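GGDEF family protein (Vibrio cholerae, PDB 5GZS) is probably a diguanylate cyclase (CdgH) whose periplasmic part binds arginine in a solute-binding-protein-like domain. Local coordinates at residues 19-24 with 30-35; 311-316 with 343-348; 327-332 with 350-355. All coordinates share one frame; numbering follows the deposited sequence.

Contact 1: residues 19-24 with 30-35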
loop_
_atom_site.group_PDB
_atom_site.type_symbol
_atom_site.label_atom_id
_atom_site.label_comp_id
_atom_site.label_asym_id
_atom_site.label_seq_id
_atom_site.Cartn_x
_atom_site.Cartn_y
_atom_site.Cartn_z
ATOM N N VAL A 19 -31.771 7.795 18.956
ATOM C CA VAL A 19 -32.537 7.320 17.792
ATOM C C VAL A 19 -32.951 5.868 17.982
ATOM O O VAL A 19 -34.097 5.509 17.775
ATOM C CB VAL A 19 -31.742 7.469 16.471
ATOM C CG1 VAL A 19 -32.383 6.669 15.367
ATOM C CG2 VAL A 19 -31.597 8.950 16.093
ATOM N N LEU A 20 -32.016 5.042 18.419
ATOM C CA LEU A 20 -32.289 3.638 18.588
ATOM C C LEU A 20 -33.310 3.398 19.713
ATOM O O LEU A 20 -34.285 2.667 19.518
ATOM C CB LEU A 20 -30.987 2.892 18.854
ATOM C CG LEU A 20 -30.991 1.365 19.038
ATOM C CD1 LEU A 20 -31.648 0.637 17.855
ATOM C CD2 LEU A 20 -29.555 0.812 19.328
ATOM N N PHE A 21 -33.114 4.020 20.877
ATOM C CA PHE A 21 -33.981 3.692 22.015
ATOM C C PHE A 21 -35.337 4.392 22.010
ATOM O O PHE A 21 -36.284 3.837 22.529
ATOM C CB PHE A 21 -33.271 3.951 23.330
ATOM C CG PHE A 21 -32.510 2.760 23.811
ATOM C CD1 PHE A 21 -31.267 2.462 23.274
ATOM C CD2 PHE A 21 -33.063 1.900 24.759
ATOM C CE1 PHE A 21 -30.584 1.342 23.683
ATOM C CE2 PHE A 21 -32.379 0.784 25.190
ATOM C CZ PHE A 21 -31.144 0.494 24.650
ATOM N N ASP A 22 -35.431 5.581 21.414
ATOM C CA ASP A 22 -36.720 6.137 21.045
ATOM C C ASP A 22 -37.442 5.136 20.143
ATOM O O ASP A 22 -38.633 4.894 20.303
ATOM C CB ASP A 22 -36.590 7.463 20.286
ATOM C CG ASP A 22 -35.985 8.588 21.113
ATOM O OD1 ASP A 22 -35.830 8.422 22.356
ATOM O OD2 ASP A 22 -35.680 9.656 20.495
ATOM N N SER A 23 -36.736 4.561 19.174
ATOM C CA SER A 23 -37.428 3.706 18.241
ATOM C C SER A 23 -37.941 2.448 18.986
ATOM O O SER A 23 -39.065 2.009 18.785
ATOM C CB SER A 23 -36.524 3.345 17.065
ATOM O OG SER A 23 -37.226 2.556 16.103
ATOM N N ILE A 24 -37.120 1.927 19.891
ATOM C CA ILE A 24 -37.453 0.766 20.686
ATOM C C ILE A 24 -38.509 1.086 21.730
ATOM O O ILE A 24 -39.415 0.288 21.971
ATOM C CB ILE A 24 -36.215 0.217 21.398
ATOM C CG1 ILE A 24 -35.232 -0.391 20.392
ATOM C CG2 ILE A 24 -36.616 -0.780 22.460
ATOM C CD1 ILE A 24 -33.767 -0.320 20.868
ATOM N N LEU A 30 -42.124 1.009 25.940
ATOM C CA LEU A 30 -41.249 0.975 27.120
ATOM C C LEU A 30 -40.977 2.375 27.649
ATOM O O LEU A 30 -40.811 3.312 26.877
ATOM C CB LEU A 30 -39.910 0.298 26.801
ATOM C CG LEU A 30 -39.951 -1.072 26.127
ATOM C CD1 LEU A 30 -38.574 -1.465 25.646
ATOM C CD2 LEU A 30 -40.487 -2.110 27.079
ATOM N N GLU A 31 -40.910 2.500 28.970
ATOM C CA GLU A 31 -40.531 3.743 29.613
ATOM C C GLU A 31 -39.041 3.820 29.655
ATOM O O GLU A 31 -38.405 3.134 30.445
ATOM C CB GLU A 31 -41.112 3.840 31.024
ATOM C CG GLU A 31 -42.603 4.014 31.023
ATOM C CD GLU A 31 -43.044 5.215 30.189
ATOM O OE1 GLU A 31 -42.269 6.189 30.063
ATOM O OE2 GLU A 31 -44.173 5.182 29.653
ATOM N N ILE A 32 -38.477 4.646 28.790
ATOM C CA ILE A 32 -37.045 4.829 28.772
ATOM C C ILE A 32 -36.728 6.066 29.574
ATOM O O ILE A 32 -37.530 6.995 29.643
ATOM C CB ILE A 32 -36.495 4.947 27.317
ATOM C CG1 ILE A 32 -36.520 3.575 26.631
ATOM C CG2 ILE A 32 -35.094 5.516 27.280
ATOM C CD1 ILE A 32 -36.248 2.395 27.570
ATOM N N GLU A 33 -35.572 6.048 30.224
ATOM C CA GLU A 33 -35.023 7.212 30.889
ATOM C C GLU A 33 -33.540 7.371 30.576
ATOM O O GLU A 33 -32.726 6.573 31.033
ATOM C CB GLU A 33 -35.210 7.091 32.393
ATOM C CG GLU A 33 -34.532 8.193 33.165
ATOM C CD GLU A 33 -34.977 8.237 34.602
ATOM O OE1 GLU A 33 -35.810 7.384 34.995
ATOM O OE2 GLU A 33 -34.505 9.132 35.341
ATOM N N TYR A 34 -33.178 8.402 29.826
ATOM C CA TYR A 34 -31.765 8.594 29.524
ATOM C C TYR A 34 -31.024 9.167 30.733
ATOM O O TYR A 34 -31.552 10.004 31.479
ATOM C CB TYR A 34 -31.580 9.482 28.289
ATOM C CG TYR A 34 -32.173 8.856 27.057
ATOM C CD1 TYR A 34 -31.553 7.801 26.428
ATOM C CD2 TYR A 34 -33.387 9.295 26.552
ATOM C CE1 TYR A 34 -32.107 7.211 25.321
ATOM C CE2 TYR A 34 -33.953 8.713 25.457
ATOM C CZ TYR A 34 -33.312 7.669 24.831
ATOM O OH TYR A 34 -33.888 7.086 23.710
ATOM N N VAL A 35 -29.797 8.690 30.925
ATOM C CA VAL A 35 -28.929 9.184 31.990
ATOM C C VAL A 35 -27.584 9.660 31.434
ATOM O O VAL A 35 -26.804 8.848 30.930
ATOM C CB VAL A 35 -28.728 8.085 33.052
ATOM C CG1 VAL A 35 -27.772 8.524 34.136
ATOM C CG2 VAL A 35 -30.069 7.726 33.660
#

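Contact 2: residues 311-316 with 343-348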
loop_
_atom_site.group_PDB
_atom_site.type_symbol
_atom_site.label_atom_id
_atom_site.label_comp_id
_atom_site.label_asym_id
_atom_site.label_seq_id
_atom_site.Cartn_x
_atom_site.Cartn_y
_atom_site.Cartn_z
ATOM N N PRO A 311 -3.225 7.955 -10.010
ATOM C CA PRO A 311 -3.047 7.198 -11.245
ATOM C C PRO A 311 -1.855 6.290 -11.176
ATOM O O PRO A 311 -0.876 6.597 -10.480
ATOM C CB PRO A 311 -2.831 8.284 -12.298
ATOM C CG PRO A 311 -3.359 9.535 -11.678
ATOM C CD PRO A 311 -3.102 9.404 -10.239
ATOM N N GLN A 312 -1.954 5.190 -11.917
ATOM C CA GLN A 312 -0.911 4.179 -12.010
ATOM C C GLN A 312 -0.135 4.272 -13.328
ATOM O O GLN A 312 -0.651 3.905 -14.386
ATOM C CB GLN A 312 -1.547 2.807 -11.864
ATOM C CG GLN A 312 -2.320 2.660 -10.581
ATOM C CD GLN A 312 -1.426 2.833 -9.374
ATOM O OE1 GLN A 312 -0.379 2.184 -9.258
ATOM N NE2 GLN A 312 -1.824 3.726 -8.471
ATOM N N ALA A 313 1.097 4.768 -13.281
ATOM C CA ALA A 313 1.886 4.854 -14.513
ATOM C C ALA A 313 2.331 3.481 -14.949
ATOM O O ALA A 313 2.930 2.729 -14.166
ATOM C CB ALA A 313 3.095 5.750 -14.339
ATOM N N ILE A 314 2.052 3.143 -16.197
ATOM C CA ILE A 314 2.539 1.874 -16.715
ATOM C C ILE A 314 3.217 2.023 -18.078
ATOM O O ILE A 314 3.178 3.087 -18.705
ATOM C CB ILE A 314 1.406 0.850 -16.815
ATOM C CG1 ILE A 314 0.259 1.393 -17.657
ATOM C CG2 ILE A 314 0.899 0.507 -15.439
ATOM C CD1 ILE A 314 -0.845 0.381 -17.889
ATOM N N LEU A 315 3.849 0.955 -18.540
ATOM C CA LEU A 315 4.409 1.008 -19.875
ATOM C C LEU A 315 3.526 0.265 -20.850
ATOM O O LEU A 315 3.033 -0.831 -20.571
ATOM C CB LEU A 315 5.830 0.469 -19.882
ATOM C CG LEU A 315 6.716 1.524 -19.213
ATOM C CD1 LEU A 315 8.165 1.182 -19.306
ATOM C CD2 LEU A 315 6.457 2.900 -19.822
ATOM N N VAL A 316 3.287 0.907 -21.986
ATOM C CA VAL A 316 2.571 0.258 -23.058
ATOM C C VAL A 316 3.588 -0.196 -24.091
ATOM O O VAL A 316 4.463 0.580 -24.488
ATOM C CB VAL A 316 1.528 1.181 -23.680
ATOM C CG1 VAL A 316 0.974 0.566 -24.939
ATOM C CG2 VAL A 316 0.418 1.446 -22.687
ATOM N N ASP A 343 4.975 16.818 -21.274
ATOM C CA ASP A 343 3.995 16.039 -20.524
ATOM C C ASP A 343 4.603 15.665 -19.170
ATOM O O ASP A 343 5.827 15.624 -19.022
ATOM C CB ASP A 343 3.568 14.784 -21.304
ATOM C CG ASP A 343 2.718 13.822 -20.467
ATOM O OD1 ASP A 343 1.777 14.302 -19.796
ATOM O OD2 ASP A 343 2.998 12.592 -20.476
ATOM N N PHE A 344 3.752 15.408 -18.187
ATOM C CA PHE A 344 4.203 14.922 -16.904
ATOM C C PHE A 344 5.065 13.647 -16.976
ATOM O O PHE A 344 5.993 13.489 -16.173
ATOM C CB PHE A 344 3.011 14.648 -15.996
ATOM C CG PHE A 344 3.326 13.704 -14.867
ATOM C CD1 PHE A 344 4.175 14.096 -13.832
ATOM C CD2 PHE A 344 2.776 12.433 -14.834
ATOM C CE1 PHE A 344 4.478 13.235 -12.783
ATOM C CE2 PHE A 344 3.062 11.563 -13.786
ATOM C CZ PHE A 344 3.920 11.960 -12.757
ATOM N N PHE A 345 4.780 12.733 -17.905
ATOM C CA PHE A 345 5.543 11.472 -17.921
ATOM C C PHE A 345 6.963 11.764 -18.384
ATOM O O PHE A 345 7.897 11.069 -17.999
ATOM C CB PHE A 345 4.876 10.395 -18.802
ATOM C CG PHE A 345 3.582 9.854 -18.231
ATOM C CD1 PHE A 345 3.418 9.698 -16.859
ATOM C CD2 PHE A 345 2.522 9.527 -19.062
ATOM C CE1 PHE A 345 2.230 9.211 -16.337
ATOM C CE2 PHE A 345 1.318 9.042 -18.537
ATOM C CZ PHE A 345 1.174 8.882 -17.179
ATOM N N GLU A 346 7.145 12.812 -19.184
ATOM C CA GLU A 346 8.495 13.121 -19.648
ATOM C C GLU A 346 9.332 13.544 -18.456
ATOM O O GLU A 346 10.471 13.106 -18.275
ATOM C CB GLU A 346 8.479 14.200 -20.717
ATOM C CG GLU A 346 9.855 14.569 -21.270
ATOM C CD GLU A 346 9.764 15.688 -22.302
ATOM O OE1 GLU A 346 8.803 16.496 -22.216
ATOM O OE2 GLU A 346 10.617 15.738 -23.215
ATOM N N GLU A 347 8.742 14.374 -17.618
ATOM C CA GLU A 347 9.410 14.801 -16.419
ATOM C C GLU A 347 9.715 13.585 -15.560
ATOM O O GLU A 347 10.847 13.422 -15.102
ATOM C CB GLU A 347 8.539 15.814 -15.698
ATOM C CG GLU A 347 8.848 16.099 -14.250
ATOM C CD GLU A 347 7.900 17.171 -13.723
ATOM O OE1 GLU A 347 7.563 17.148 -12.520
ATOM O OE2 GLU A 347 7.485 18.036 -14.536
ATOM N N LEU A 348 8.726 12.712 -15.382
ATOM C CA LEU A 348 8.884 11.555 -14.509
ATOM C C LEU A 348 10.098 10.726 -14.909
ATOM O O LEU A 348 10.923 10.354 -14.071
ATOM C CB LEU A 348 7.628 10.681 -14.533
ATOM C CG LEU A 348 7.692 9.370 -13.735
ATOM C CD1 LEU A 348 8.272 9.597 -12.332
ATOM C CD2 LEU A 348 6.279 8.751 -13.629
#

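Contact 3: residues 327-332 with 350-355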
loop_
_atom_site.group_PDB
_atom_site.type_symbol
_atom_site.label_atom_id
_atom_site.label_comp_id
_atom_site.label_asym_id
_atom_site.label_seq_id
_atom_site.Cartn_x
_atom_site.Cartn_y
_atom_site.Cartn_z
ATOM N N SER A 327 11.722 -6.409 -15.368
ATOM C CA SER A 327 10.809 -6.503 -14.247
ATOM C C SER A 327 10.553 -5.138 -13.624
ATOM O O SER A 327 9.525 -4.949 -12.960
ATOM C CB SER A 327 11.344 -7.482 -13.214
ATOM O OG SER A 327 12.442 -6.929 -12.521
ATOM N N ASN A 328 11.462 -4.182 -13.847
ATOM C CA ASN A 328 11.138 -2.769 -13.583
ATOM C C ASN A 328 11.830 -1.741 -14.507
ATOM O O ASN A 328 12.834 -2.026 -15.133
ATOM C CB ASN A 328 11.420 -2.435 -12.115
ATOM C CG ASN A 328 12.876 -2.311 -11.824
ATOM O OD1 ASN A 328 13.481 -1.279 -12.113
ATOM N ND2 ASN A 328 13.466 -3.362 -11.240
ATOM N N VAL A 329 11.288 -0.528 -14.553
ATOM C CA VAL A 329 11.570 0.407 -15.638
ATOM C C VAL A 329 13.027 0.890 -15.708
ATOM O O VAL A 329 13.490 1.324 -16.767
ATOM C CB VAL A 329 10.596 1.635 -15.569
ATOM C CG1 VAL A 329 10.768 2.447 -14.287
ATOM C CG2 VAL A 329 10.741 2.517 -16.801
ATOM N N SER A 330 13.767 0.773 -14.612
ATOM C CA SER A 330 15.209 1.061 -14.626
ATOM C C SER A 330 15.998 0.168 -15.585
ATOM O O SER A 330 17.107 0.508 -16.010
ATOM C CB SER A 330 15.804 0.912 -13.231
ATOM O OG SER A 330 15.702 2.124 -12.519
ATOM N N GLU A 331 15.427 -0.979 -15.920
ATOM C CA GLU A 331 16.088 -1.897 -16.830
ATOM C C GLU A 331 15.751 -1.580 -18.299
ATOM O O GLU A 331 16.035 -2.400 -19.178
ATOM C CB GLU A 331 15.709 -3.338 -16.471
ATOM C CG GLU A 331 16.191 -3.756 -15.081
ATOM C CD GLU A 331 15.471 -4.976 -14.549
ATOM O OE1 GLU A 331 15.773 -5.424 -13.418
ATOM O OE2 GLU A 331 14.596 -5.495 -15.266
ATOM N N LEU A 332 15.160 -0.401 -18.562
ATOM C CA LEU A 332 14.849 0.024 -19.941
ATOM C C LEU A 332 15.882 0.987 -20.519
ATOM O O LEU A 332 15.601 1.760 -21.443
ATOM C CB LEU A 332 13.466 0.667 -20.024
ATOM C CG LEU A 332 12.493 -0.320 -20.668
ATOM C CD1 LEU A 332 12.688 -1.696 -20.066
ATOM C CD2 LEU A 332 11.091 0.094 -20.497
ATOM N N GLN A 350 12.583 11.632 -16.715
ATOM C CA GLN A 350 13.818 12.390 -16.575
ATOM C C GLN A 350 14.364 12.321 -15.135
ATOM O O GLN A 350 15.583 12.357 -14.943
ATOM C CB GLN A 350 13.610 13.833 -17.015
ATOM C CG GLN A 350 13.609 14.016 -18.527
ATOM C CD GLN A 350 13.149 15.400 -18.939
ATOM O OE1 GLN A 350 12.305 15.997 -18.281
ATOM N NE2 GLN A 350 13.695 15.913 -20.035
ATOM N N GLN A 351 13.478 12.206 -14.136
ATOM C CA GLN A 351 13.938 11.940 -12.772
ATOM C C GLN A 351 14.359 10.472 -12.767
ATOM O O GLN A 351 15.539 10.161 -12.597
ATOM C CB GLN A 351 12.862 12.226 -11.707
ATOM C CG GLN A 351 13.369 12.724 -10.323
ATOM C CD GLN A 351 14.241 11.732 -9.515
ATOM O OE1 GLN A 351 14.409 10.578 -9.907
ATOM N NE2 GLN A 351 14.794 12.196 -8.376
HETATM N N MSE A 352 13.402 9.578 -13.002
HETATM C CA MSE A 352 13.632 8.134 -12.899
HETATM C C MSE A 352 14.763 7.569 -13.784
HETATM O O MSE A 352 15.542 6.745 -13.317
HETATM C CB MSE A 352 12.317 7.428 -13.194
HETATM C CG MSE A 352 11.370 7.555 -12.020
HETATM SE SE MSE A 352 9.786 6.497 -12.182
HETATM C CE MSE A 352 10.486 4.853 -11.398
ATOM N N LEU A 353 14.893 8.025 -15.036
ATOM C CA LEU A 353 15.990 7.538 -15.898
ATOM C C LEU A 353 16.882 8.683 -16.385
ATOM O O LEU A 353 16.846 9.057 -17.566
ATOM C CB LEU A 353 15.430 6.768 -17.093
ATOM C CG LEU A 353 14.228 5.877 -16.764
ATOM C CD1 LEU A 353 13.519 5.458 -18.041
ATOM C CD2 LEU A 353 14.654 4.687 -15.977
ATOM N N PRO A 354 17.708 9.220 -15.476
ATOM C CA PRO A 354 18.450 10.467 -15.689
ATOM C C PRO A 354 19.336 10.445 -16.928
ATOM O O PRO A 354 19.939 9.415 -17.221
ATOM C CB PRO A 354 19.308 10.585 -14.421
ATOM C CG PRO A 354 18.654 9.688 -13.411
ATOM C CD PRO A 354 18.055 8.578 -14.195
ATOM N N ASN A 355 19.385 11.566 -17.646
ATOM C CA ASN A 355 20.305 11.755 -18.775
ATOM C C ASN A 355 20.103 10.770 -19.927
ATOM O O ASN A 355 20.953 10.630 -20.807
ATOM C CB ASN A 355 21.747 11.664 -18.280
ATOM C CG ASN A 355 22.699 12.395 -19.166
ATOM O OD1 ASN A 355 22.313 13.358 -19.836
ATOM N ND2 ASN A 355 23.946 11.934 -19.212
#

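Contact 1: residues 19-24 with 30-35
The Y34 hydroxyl donates a hydrogen bond to a carboxylate oxygen of D22, with Y34 OH 2.7 Å from D22 OD1. The approach is from above the carboxylate plane, 49° out of it. At the tyrosine end the acceptor lies at the ring edge, near the ring plane. The two side chains cross at about a right angle, and the carboxylate and ring planes are steeply inclined to each other. D22 CG stands beside its own backbone N, anti to the carbonyl carbon (chi1 -65°), which turns the acid along the helix flank toward the tyrosine. The same hydroxyl also lies near F21 CB. Y34 CE1 is 4.0 Å from F21 CB, which meets the ring obliquely. One face of the tyrosine ring carries I32 CG2 from its own strand, offset toward the rim.

Strand 6-10, helix 15-28 and strand 32-36 form a beta-alpha-beta unit, and this contact sets its helix against its second strand. The short segment axes run nearly antiparallel, at 163°, and come within 9.7 Å. Strand 6-10 pairs in parallel with 32-36, and its V8 touches F21, I32 and Y34.

Further along, the F21 ring meets I32 at its edge, near the ring plane, with F21 CD2 4.3 Å from I32 CG1. I24 and L30 finish the contact where the chain leads into the strand. They meet through methyl groups, I24 CG2 lying 3.8 Å from L30 CD1. I182 and Y185 of helix 176-186 also pack against I24.

Contact 2: residues 311-316 with 343-348
F345 and L348 of helix 344-352 pack on A313 of strand 312-318, one layer of helix on a mixed sheet in a region of the solute-binding protein family 3. The contact is small and buried, with 79 Å² covered in all.

D343 stands first, at the N-cap. Its carboxylate accepts from the backbone of F345, with D343 OD2 3.1 Å from F345 N and an N-H...O angle of 155°. The donor comes from almost directly above the carboxylate plane, 83° out of it.

F345 then reaches the strand. Its CG is anti to the carbonyl carbon (chi1 -70°), and the ring extends toward the sheet. There it meets the A313 methyl obliquely and also touches V380 of the neighbouring strand 378-382. E346 and E347 turn their carboxylates to other partners, S360 and the backbone of Q296 among them. L348, one turn on from F344, adds a second apolar group. A313 is thus met by two side chains through one carbon: A313 CB lies 4.1 Å from F345 CE1 and 4.4 Å from L348 CD2.

Contact 3: residues 327-332 with 350-355
L353 reaches from the C-terminal end of helix 344-352 to a short 3-10 segment, 329-330, in the loop between strands 312-318 and 337-340. The region belongs to the solute-binding protein family 3. L353 is the first residue to leave helical geometry.

Its CB points toward the loop. CG lies beside the backbone N, anti to the carbonyl carbon (chi1 -39°), and from there the two methyls part. L353 CD1 packs on the valine side chain, 4.2 Å from V329 CG2. L353 CD2 goes to the backbone instead, 3.6 Å from V329 O. It also touches S330 CA, at 3.9 Å. I337 of strand 337-340 packs on the same leucine.

M352, a selenomethionine, supplies the second apolar contact. Its chain bends at chi3 (88°), and its methyl ends on V329, with the two side chains crossing at about a right angle. M352 CE is 3.8 Å from V329 CG1. F408 of strand 399-410 touches both V329 and M352.

S330 OG bonds to I163 O of the second subunit, so the contact adjoins the subunit interface. Within the loop, S327 N donates to E331 OE2 on the syn side of the carboxylate. N328 forms an Asx turn, in which S330 N lies 3.2 Å from N328 OD1 and is tilted 28° from the carbonyl plane.

How the contacts relate
Contacts 2 and 3 are neighbours, with centres about 11 Å apart, and both use helix 344-352. Contact 2 takes its start and contact 3 its end. L315 of strand 312-318 joins them: L315 CD1 packs on L332 CD2 and V329 CG2. Contact 1 is remote, on the opposite side of the chain's centre and in the other family 3 range. Its centre lies about 57 Å from that of contact 2 and about 64 Å from that of contact 3. Arginine is bound on the contact 1 side, about 12 Å from the F21 side chain. Contact 3 borders the second subunit, whereas contacts 1 and 2 touch no other chain of the assembly.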